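Local coordinates for hemerythrin HHE cation binding domain protein (Mycobacterium kansasii, PDB 6TYJ), which binds zinc and iron ions within a hemerythrin-like helical bundle, its physiological role being unsettled, at residues A[54-68]-A[114-128]. Residues are numbered along the deposited sequence; the frame is centred on the assembly and turned at random. Where two conformers were deposited one is given.
Sequences HFRIEDDLYYPALSA and HADEEERDMIPAPPE. With ZN (zinc ion), chain B; ZN (zinc ion), chain D.
His54 and Glu58 meet His114 and Glu118 at a shared zinc ion, bridging helices 38-65 and 100-121; the axes of segments 54-65 and 114-121 approach no closer than 14.0 Å. NE2 of His54 and NE2 of His114 each lie 2.1 Å from the zinc; the two rings come from opposite directions and meet rim to rim, planes 88° apart. Both glutamates are extended beyond CG: Glu58 OE2 binds the zinc at 1.9 Å and Glu118 OE2 the same ion at 2.2 Å, with the carboxylate planes turned 74° against each other. His20 on helix 12-32 supplies the fifth ligand, and Glu58 OE1 binds a second zinc, whose site also includes His80 and His114. A hydrogen bond with His19 engages ND1 of His54, which should steady that ring. Phe55 directs its edge at the face of His114, CE1 3.9 Å above the ring centre. Beyond the metal, Tyr62, with CG anti to the backbone N (chi1 -175°), extends across to donate from OH to Met122 O at 2.6 Å. The doubly bent Met122 brings CE against Tyr63 CD1 and Leu66 CD2, and Leu66 CG also packs on Ala125 CB. This is the buried His/Glu metal centre inside the helical bundle of the hemerythrin HHE fold.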
ATOM      1  N   HIS A  54       0.757   3.755   2.507  1.00 17.18           N
ATOM      2  CA  HIS A  54      -0.589   3.259   2.286  1.00 15.53           C
ATOM      3  C   HIS A  54      -1.041   2.344   3.409  1.00 17.94           C
ATOM      4  O   HIS A  54      -2.138   2.529   3.972  1.00 16.58           O
ATOM      5  CB  HIS A  54      -0.632   2.504   0.968  1.00 14.75           C
ATOM      6  CG  HIS A  54      -2.005   2.095   0.574  1.00 16.19           C
ATOM      7  ND1 HIS A  54      -2.892   2.961  -0.013  1.00 20.58           N
ATOM      8  CD2 HIS A  54      -2.643   0.905   0.672  1.00 20.47           C
ATOM      9  CE1 HIS A  54      -4.025   2.326  -0.266  1.00 20.04           C
ATOM     10  NE2 HIS A  54      -3.898   1.081   0.152  1.00 22.13           N
ATOM     11  N   PHE A  55      -0.206   1.354   3.759  1.00 19.69           N
ATOM     12  CA  PHE A  55      -0.573   0.449   4.843  1.00 19.01           C
ATOM     13  C   PHE A  55      -0.675   1.197   6.159  1.00 20.97           C
ATOM     14  O   PHE A  55      -1.516   0.849   6.991  1.00 20.19           O
ATOM     15  CB  PHE A  55       0.413  -0.716   4.951  1.00 19.87           C
ATOM     16  CG  PHE A  55       0.186  -1.786   3.917  1.00 24.73           C
ATOM     17  CD1 PHE A  55      -0.737  -1.600   2.898  1.00 33.51           C
ATOM     18  CD2 PHE A  55       0.873  -2.987   3.993  1.00 24.59           C
ATOM     19  CE1 PHE A  55      -0.958  -2.591   1.933  1.00 33.22           C
ATOM     20  CE2 PHE A  55       0.663  -3.971   3.047  1.00 25.24           C
ATOM     21  CZ  PHE A  55      -0.261  -3.773   2.017  1.00 24.42           C
ATOM     22  N   ARG A  56       0.156   2.227   6.360  1.00 17.03           N
ATOM     23  CA  ARG A  56       0.089   2.978   7.620  1.00 17.24           C
ATOM     24  C   ARG A  56      -1.197   3.778   7.722  1.00 21.78           C
ATOM     25  O   ARG A  56      -1.819   3.812   8.800  1.00 19.98           O
ATOM     26  CB  ARG A  56       1.295   3.899   7.748  1.00 24.71           C
ATOM     27  CG  ARG A  56       2.580   3.186   8.105  1.00 35.03           C
ATOM     28  CD  ARG A  56       3.681   4.181   8.403  1.00 29.76           C
ATOM     29  NE  ARG A  56       4.973   3.517   8.410  1.00 34.22           N
ATOM     30  CZ  ARG A  56       5.576   3.084   9.506  1.00 49.86           C
ATOM     31  NH1 ARG A  56       5.005   3.258  10.687  1.00 46.01           N
ATOM     32  NH2 ARG A  56       6.759   2.494   9.420  1.00 55.84           N
ATOM     33  N   ILE A  57      -1.599   4.475   6.646  1.00 21.22           N
ATOM     34  CA  ILE A  57      -2.852   5.206   6.791  0.57 23.90           C
ATOM     35  C   ILE A  57      -4.020   4.246   6.947  1.00 18.51           C
ATOM     36  O   ILE A  57      -4.962   4.564   7.704  1.00 19.41           O
ATOM     37  CB  ILE A  57      -3.107   6.235   5.669  0.57 20.06           C
ATOM     38  CG1 ILE A  57      -3.386   5.586   4.320  0.57 17.12           C
ATOM     39  CG2 ILE A  57      -1.956   7.243   5.578  0.57 25.56           C
ATOM     40  CD1 ILE A  57      -3.832   6.617   3.297  0.57 26.00           C
ATOM     41  N   GLU A  58      -3.972   3.059   6.328  1.00 18.60           N
ATOM     42  CA  GLU A  58      -5.027   2.075   6.544  1.00 19.40           C
ATOM     43  C   GLU A  58      -5.015   1.609   8.004  1.00 17.79           C
ATOM     44  O   GLU A  58      -6.057   1.630   8.682  1.00 19.79           O
ATOM     45  CB  GLU A  58      -4.887   0.921   5.516  1.00 16.32           C
ATOM     46  CG  GLU A  58      -5.401   1.317   4.145  1.00 18.92           C
ATOM     47  CD  GLU A  58      -5.205   0.248   3.128  1.00 26.56           C
ATOM     48  OE1 GLU A  58      -4.432  -0.670   3.367  1.00 28.37           O
ATOM     49  OE2 GLU A  58      -5.845   0.376   2.073  1.00 17.29           O
ATOM     50  N   ASP A  59      -3.831   1.243   8.535  1.00 15.98           N
ATOM     51  CA  ASP A  59      -3.778   0.686   9.877  1.00 17.94           C
ATOM     52  C   ASP A  59      -4.012   1.744  10.952  1.00 19.58           C
ATOM     53  O   ASP A  59      -4.556   1.423  12.008  1.00 21.24           O
ATOM     54  CB  ASP A  59      -2.422   0.028  10.131  1.00 20.01           C
ATOM     55  CG  ASP A  59      -2.265  -1.295   9.414  1.00 25.06           C
ATOM     56  OD1 ASP A  59      -3.303  -1.922   9.081  1.00 23.82           O
ATOM     57  OD2 ASP A  59      -1.109  -1.702   9.218  1.00 25.13           O
ATOM     58  N   ASP A  60      -3.611   2.994  10.697  1.00 19.49           N
ATOM     59  CA  ASP A  60      -3.615   4.017  11.749  1.00 19.42           C
ATOM     60  C   ASP A  60      -4.877   4.859  11.764  1.00 18.84           C
ATOM     61  O   ASP A  60      -5.225   5.419  12.825  1.00 20.89           O
ATOM     62  CB  ASP A  60      -2.415   4.949  11.565  1.00 19.64           C
ATOM     63  CG  ASP A  60      -1.075   4.229  11.687  1.00 21.50           C
ATOM     64  OD1 ASP A  60      -1.030   3.052  12.125  1.00 25.91           O
ATOM     65  OD2 ASP A  60      -0.048   4.868  11.390  1.00 26.08           O
ATOM     66  N   LEU A  61      -5.558   4.994  10.626  1.00 21.06           N
ATOM     67  CA  LEU A  61      -6.723   5.867  10.527  1.00 21.36           C
ATOM     68  C   LEU A  61      -7.946   5.139   9.982  1.00 18.28           C
ATOM     69  O   LEU A  61      -9.016   5.184  10.596  1.00 21.53           O
ATOM     70  CB  LEU A  61      -6.402   7.088   9.664  1.00 22.05           C
ATOM     71  CG  LEU A  61      -5.473   8.090  10.359  1.00 20.37           C
ATOM     72  CD1 LEU A  61      -4.935   9.169   9.447  1.00 30.85           C
ATOM     73  CD2 LEU A  61      -6.235   8.727  11.506  1.00 23.38           C
ATOM     74  N   TYR A  62      -7.823   4.473   8.829  1.00 19.00           N
ATOM     75  CA  TYR A  62      -9.040   4.001   8.172  1.00 21.38           C
ATOM     76  C   TYR A  62      -9.621   2.764   8.855  1.00 20.11           C
ATOM     77  O   TYR A  62     -10.813   2.721   9.186  1.00 21.18           O
ATOM     78  CB  TYR A  62      -8.736   3.696   6.703  1.00 18.44           C
ATOM     79  CG  TYR A  62      -9.985   3.318   5.919  1.00 18.94           C
ATOM     80  CD1 TYR A  62     -10.986   4.253   5.700  1.00 19.69           C
ATOM     81  CD2 TYR A  62     -10.169   2.024   5.428  1.00 19.79           C
ATOM     82  CE1 TYR A  62     -12.125   3.916   4.977  1.00 25.05           C
ATOM     83  CE2 TYR A  62     -11.330   1.672   4.715  1.00 22.54           C
ATOM     84  CZ  TYR A  62     -12.292   2.625   4.498  1.00 25.95           C
ATOM     85  OH  TYR A  62     -13.441   2.330   3.793  1.00 27.64           O
ATOM     86  N   TYR A  63      -8.809   1.722   9.030  1.00 19.57           N
ATOM     87  CA  TYR A  63      -9.339   0.518   9.647  1.00 18.58           C
ATOM     88  C   TYR A  63      -9.822   0.761  11.084  1.00 18.61           C
ATOM     89  O   TYR A  63     -10.837   0.150  11.453  1.00 20.59           O
ATOM     90  CB  TYR A  63      -8.292  -0.609   9.575  1.00 19.69           C
ATOM     91  CG  TYR A  63      -8.049  -1.174   8.200  1.00 21.73           C
ATOM     92  CD1 TYR A  63      -9.008  -1.039   7.219  1.00 21.15           C
ATOM     93  CD2 TYR A  63      -6.858  -1.835   7.886  1.00 26.30           C
ATOM     94  CE1 TYR A  63      -8.811  -1.568   5.932  1.00 25.43           C
ATOM     95  CE2 TYR A  63      -6.661  -2.362   6.610  1.00 25.91           C
ATOM     96  CZ  TYR A  63      -7.644  -2.206   5.645  1.00 26.70           C
ATOM     97  OH  TYR A  63      -7.508  -2.715   4.356  1.00 27.41           O
ATOM     98  N   PRO A  64      -9.204   1.631  11.917  1.00 19.09           N
ATOM     99  CA  PRO A  64      -9.785   1.867  13.247  1.00 21.98           C
ATOM    100  C   PRO A  64     -11.186   2.453  13.181  1.00 21.01           C
ATOM    101  O   PRO A  64     -12.041   2.111  14.020  1.00 23.34           O
ATOM    102  CB  PRO A  64      -8.764   2.819  13.897  1.00 23.90           C
ATOM    103  CG  PRO A  64      -7.444   2.364  13.280  1.00 22.34           C
ATOM    104  CD  PRO A  64      -7.804   2.109  11.825  1.00 21.09           C
ATOM    105  N   ALA A  65     -11.441   3.334  12.205  1.00 21.61           N
ATOM    106  CA  ALA A  65     -12.770   3.899  12.014  1.00 22.53           C
ATOM    107  C   ALA A  65     -13.783   2.830  11.647  1.00 22.36           C
ATOM    108  O   ALA A  65     -14.992   2.985  11.901  1.00 29.99           O
ATOM    109  CB  ALA A  65     -12.736   4.971  10.926  1.00 26.16           C
ATOM    110  N   LEU A  66     -13.309   1.741  11.059  1.00 21.98           N
ATOM    111  CA  LEU A  66     -14.145   0.640  10.626  1.00 21.75           C
ATOM    112  C   LEU A  66     -14.104  -0.535  11.602  1.00 23.70           C
ATOM    113  O   LEU A  66     -14.507  -1.642  11.233  1.00 22.71           O
ATOM    114  CB  LEU A  66     -13.716   0.182   9.230  1.00 19.47           C
ATOM    115  CG  LEU A  66     -14.368   0.931   8.056  1.00 22.88           C
ATOM    116  CD1 LEU A  66     -14.052   2.426   8.039  1.00 27.55           C
ATOM    117  CD2 LEU A  66     -14.017   0.275   6.722  1.00 24.70           C
ATOM    118  N   SER A  67     -13.661  -0.306  12.851  1.00 21.37           N
ATOM    119  CA  SER A  67     -13.396  -1.419  13.756  1.00 21.42           C
ATOM    120  C   SER A  67     -14.637  -2.249  14.081  1.00 24.92           C
ATOM    121  O   SER A  67     -14.498  -3.401  14.502  1.00 25.40           O
ATOM    122  CB  SER A  67     -12.756  -0.909  15.052  1.00 23.90           C
ATOM    123  OG  SER A  67     -13.630  -0.008  15.705  1.00 26.61           O
ATOM    124  N   ALA A  68     -15.852  -1.720  13.860  1.00 25.24           N
ATOM    125  CA  ALA A  68     -17.031  -2.506  14.183  1.00 24.62           C
ATOM    126  C   ALA A  68     -17.165  -3.747  13.308  1.00 25.03           C
ATOM    127  O   ALA A  68     -17.889  -4.678  13.682  1.00 29.35           O
ATOM    128  CB  ALA A  68     -18.303  -1.645  14.084  1.00 26.22           C
ATOM    129  N   HIS A 114      -4.768  -7.181  -2.818  1.00 32.74           N
ATOM    130  CA  HIS A 114      -5.069  -6.339  -1.658  1.00 29.57           C
ATOM    131  C   HIS A 114      -6.169  -5.354  -1.998  1.00 29.27           C
ATOM    132  O   HIS A 114      -7.205  -5.275  -1.308  1.00 31.16           O
ATOM    133  CB  HIS A 114      -3.827  -5.560  -1.199  1.00 37.64           C
ATOM    134  CG  HIS A 114      -4.156  -4.277  -0.463  1.00 33.67           C
ATOM    135  ND1 HIS A 114      -4.547  -4.251   0.857  1.00 33.85           N
ATOM    136  CD2 HIS A 114      -4.179  -2.984  -0.883  1.00 34.42           C
ATOM    137  CE1 HIS A 114      -4.807  -3.005   1.211  1.00 57.12           C
ATOM    138  NE2 HIS A 114      -4.572  -2.210   0.187  1.00 35.29           N
ATOM    139  N   ALA A 115      -5.914  -4.549  -3.028  1.00 29.39           N
ATOM    140  CA  ALA A 115      -6.810  -3.477  -3.426  1.00 33.58           C
ATOM    141  C   ALA A 115      -8.159  -4.020  -3.839  1.00 34.80           C
ATOM    142  O   ALA A 115      -9.196  -3.515  -3.398  1.00 37.88           O
ATOM    143  CB  ALA A 115      -6.180  -2.670  -4.563  1.00 30.33           C
ATOM    144  N   ASP A 116      -8.166  -5.046  -4.704  1.00 31.79           N
ATOM    145  CA  ASP A 116      -9.425  -5.634  -5.149  1.00 31.13           C
ATOM    146  C   ASP A 116     -10.250  -6.142  -3.970  1.00 35.67           C
ATOM    147  O   ASP A 116     -11.469  -5.926  -3.914  1.00 38.27           O
ATOM    148  CB  ASP A 116      -9.171  -6.781  -6.144  1.00 36.14           C
ATOM    149  CG  ASP A 116      -8.574  -6.310  -7.469  1.00 50.78           C
ATOM    150  OD1 ASP A 116      -8.000  -7.159  -8.197  1.00 55.46           O
ATOM    151  OD2 ASP A 116      -8.661  -5.102  -7.788  1.00 48.67           O
ATOM    152  N   GLU A 117      -9.614  -6.853  -3.030  1.00 32.25           N
ATOM    153  CA  GLU A 117     -10.368  -7.387  -1.899  1.00 34.29           C
ATOM    154  C   GLU A 117     -10.882  -6.257  -1.012  1.00 34.16           C
ATOM    155  O   GLU A 117     -12.018  -6.303  -0.528  1.00 36.34           O
ATOM    156  CB  GLU A 117      -9.507  -8.353  -1.074  1.00 44.19           C
ATOM    157  CG  GLU A 117     -10.272  -9.097   0.068  1.00 58.20           C
ATOM    158  CD  GLU A 117     -10.238  -8.381   1.434  1.00 72.77           C
ATOM    159  OE1 GLU A 117      -9.223  -7.721   1.769  1.00 70.92           O
ATOM    160  OE2 GLU A 117     -11.234  -8.492   2.184  1.00 72.84           O
ATOM    161  N   GLU A 118     -10.061  -5.228  -0.816  1.00 33.12           N
ATOM    162  CA  GLU A 118     -10.493  -4.088  -0.020  1.00 32.64           C
ATOM    163  C   GLU A 118     -11.638  -3.342  -0.691  1.00 33.56           C
ATOM    164  O   GLU A 118     -12.601  -2.938  -0.028  1.00 35.19           O
ATOM    165  CB  GLU A 118      -9.301  -3.160   0.200  1.00 31.06           C
ATOM    166  CG  GLU A 118      -9.569  -2.066   1.224  1.00 34.81           C
ATOM    167  CD  GLU A 118      -8.396  -1.131   1.357  1.00 38.41           C
ATOM    168  OE1 GLU A 118      -8.480  -0.232   2.241  1.00 37.19           O
ATOM    169  OE2 GLU A 118      -7.422  -1.311   0.577  1.00 38.07           O
ATOM    170  N   GLU A 119     -11.552  -3.130  -2.006  1.00 32.99           N
ATOM    171  CA  GLU A 119     -12.620  -2.395  -2.670  1.00 34.57           C
ATOM    172  C   GLU A 119     -13.899  -3.216  -2.815  1.00 41.24           C
ATOM    173  O   GLU A 119     -14.965  -2.636  -3.059  1.00 46.76           O
ATOM    174  CB  GLU A 119     -12.116  -1.883  -4.025  1.00 34.10           C
ATOM    175  CG  GLU A 119     -11.063  -0.801  -3.850  1.00 33.35           C
ATOM    176  CD  GLU A 119     -10.488  -0.289  -5.146  1.00 40.21           C
ATOM    177  OE1 GLU A 119     -10.946  -0.758  -6.212  1.00 41.06           O
ATOM    178  OE2 GLU A 119      -9.600   0.591  -5.101  1.00 32.10           O
ATOM    179  N   ARG A 120     -13.828  -4.532  -2.614  1.00 37.32           N
ATOM    180  CA  ARG A 120     -15.026  -5.363  -2.543  1.00 40.20           C
ATOM    181  C   ARG A 120     -15.702  -5.288  -1.174  1.00 45.38           C
ATOM    182  O   ARG A 120     -16.932  -5.166  -1.082  1.00 43.76           O
ATOM    183  CB  ARG A 120     -14.667  -6.819  -2.858  1.00 45.37           C
ATOM    184  CG  ARG A 120     -15.841  -7.783  -2.649  1.00 56.84           C
ATOM    185  CD  ARG A 120     -15.514  -9.236  -3.004  1.00 63.50           C
ATOM    186  NE  ARG A 120     -14.887  -9.975  -1.906  1.00 66.35           N
ATOM    187  CZ  ARG A 120     -13.668 -10.509  -1.964  1.00 67.56           C
ATOM    188  NH1 ARG A 120     -12.941 -10.391  -3.070  1.00 66.25           N
ATOM    189  NH2 ARG A 120     -13.178 -11.168  -0.921  1.00 67.56           N
ATOM    190  N   ASP A 121     -14.907  -5.393  -0.108  1.00 40.32           N
ATOM    191  CA  ASP A 121     -15.380  -5.676   1.243  1.00 42.19           C
ATOM    192  C   ASP A 121     -15.397  -4.465   2.158  1.00 42.41           C
ATOM    193  O   ASP A 121     -16.199  -4.430   3.090  1.00 44.04           O
ATOM    194  CB  ASP A 121     -14.482  -6.726   1.911  1.00 42.45           C
ATOM    195  CG  ASP A 121     -14.635  -8.110   1.322  1.00 54.79           C
ATOM    196  OD1 ASP A 121     -15.576  -8.334   0.533  1.00 57.41           O
ATOM    197  OD2 ASP A 121     -13.802  -8.978   1.664  1.00 56.66           O
ATOM    198  N   MET A 122     -14.504  -3.495   1.941  1.00 29.41           N
ATOM    199  CA  MET A 122     -14.206  -2.500   2.972  1.00 25.78           C
ATOM    200  C   MET A 122     -14.307  -1.055   2.503  1.00 28.04           C
ATOM    201  O   MET A 122     -14.192  -0.150   3.344  1.00 26.97           O
ATOM    202  CB  MET A 122     -12.803  -2.736   3.564  1.00 28.06           C
ATOM    203  CG  MET A 122     -12.693  -4.000   4.418  1.00 33.51           C
ATOM    204  SD  MET A 122     -13.560  -3.836   5.988  1.00 42.79           S
ATOM    205  CE  MET A 122     -12.269  -3.052   6.933  1.00 36.78           C
ATOM    206  N   ILE A 123     -14.536  -0.818   1.212  1.00 30.86           N
ATOM    207  CA  ILE A 123     -14.743   0.510   0.630  1.00 30.52           C
ATOM    208  C   ILE A 123     -15.976   0.456  -0.265  1.00 32.09           C
ATOM    209  O   ILE A 123     -15.917  -0.151  -1.346  1.00 34.60           O
ATOM    210  CB  ILE A 123     -13.520   0.971  -0.182  1.00 29.65           C
ATOM    211  CG1 ILE A 123     -12.254   1.002   0.681  1.00 30.16           C
ATOM    212  CG2 ILE A 123     -13.792   2.336  -0.850  1.00 30.36           C
ATOM    213  CD1 ILE A 123     -10.973   1.240  -0.140  1.00 29.47           C
ATOM    214  N   PRO A 124     -17.120   1.064   0.118  1.00 31.31           N
ATOM    215  CA  PRO A 124     -17.363   1.803   1.368  1.00 26.44           C
ATOM    216  C   PRO A 124     -17.405   0.899   2.574  1.00 32.37           C
ATOM    217  O   PRO A 124     -17.318  -0.313   2.440  1.00 32.60           O
ATOM    218  CB  PRO A 124     -18.738   2.448   1.155  1.00 32.64           C
ATOM    219  CG  PRO A 124     -19.051   2.279  -0.277  1.00 45.87           C
ATOM    220  CD  PRO A 124     -18.298   1.077  -0.759  1.00 39.90           C
ATOM    221  N   ALA A 125     -17.552   1.498   3.759  1.00 28.09           N
ATOM    222  CA  ALA A 125     -17.480   0.716   4.974  1.00 28.75           C
ATOM    223  C   ALA A 125     -18.563  -0.359   5.000  1.00 27.22           C
ATOM    224  O   ALA A 125     -19.664  -0.167   4.459  1.00 33.57           O
ATOM    225  CB  ALA A 125     -17.619   1.606   6.201  1.00 30.54           C
ATOM    226  N   PRO A 126     -18.284  -1.487   5.644  1.00 27.39           N
ATOM    227  CA  PRO A 126     -19.279  -2.559   5.760  1.00 31.40           C
ATOM    228  C   PRO A 126     -20.500  -2.117   6.555  1.00 33.07           C
ATOM    229  O   PRO A 126     -20.466  -1.124   7.306  1.00 30.53           O
ATOM    230  CB  PRO A 126     -18.515  -3.675   6.493  1.00 31.28           C
ATOM    231  CG  PRO A 126     -17.099  -3.380   6.301  1.00 31.36           C
ATOM    232  CD  PRO A 126     -16.971  -1.886   6.183  1.00 30.30           C
ATOM    233  N   PRO A 127     -21.604  -2.857   6.435  1.00 32.09           N
ATOM    234  CA  PRO A 127     -22.875  -2.392   7.011  1.00 30.85           C
ATOM    235  C   PRO A 127     -22.849  -2.175   8.525  1.00 32.04           C
ATOM    236  O   PRO A 127     -23.607  -1.336   9.027  1.00 36.29           O
ATOM    237  CB  PRO A 127     -23.852  -3.505   6.608  1.00 34.76           C
ATOM    238  CG  PRO A 127     -23.285  -4.042   5.325  1.00 31.56           C
ATOM    239  CD  PRO A 127     -21.793  -3.962   5.478  1.00 31.20           C
ATOM    240  N   GLU A 128     -21.991  -2.894   9.260  1.00 33.83           N
ATOM    241  CA  GLU A 128     -21.899  -2.739  10.716  1.00 33.69           C
ATOM    242  C   GLU A 128     -21.339  -1.389  11.130  1.00 32.73           C
ATOM    243  O   GLU A 128     -21.534  -0.977  12.287  1.00 34.24           O
ATOM    244  CB  GLU A 128     -20.995  -3.827  11.311  1.00 43.30           C
ATOM    245  CG  GLU A 128     -21.438  -5.245  11.083  1.00 44.67           C
ATOM    246  CD  GLU A 128     -21.132  -5.745   9.672  1.00 55.43           C
ATOM    247  OE1 GLU A 128     -20.383  -5.067   8.929  1.00 47.68           O
ATOM    248  OE2 GLU A 128     -21.662  -6.815   9.305  1.00 64.43           O
TER
HETATM  249 ZN    ZN B 300      -5.475  -0.304   0.306  0.90 20.97          ZN
HETATM  250 ZN    ZN D 302      -1.180  -3.456   8.346  0.58 16.41          ZN
HETATM  251  O   HOH W   1      -1.698  -4.872   9.520  0.67 21.79           O
HETATM  252  O   HOH W   2      -9.671  -4.991   3.239  1.00 43.30           O
HETATM  253  O   HOH W   3       0.758  -3.707   7.931  1.00 30.21           O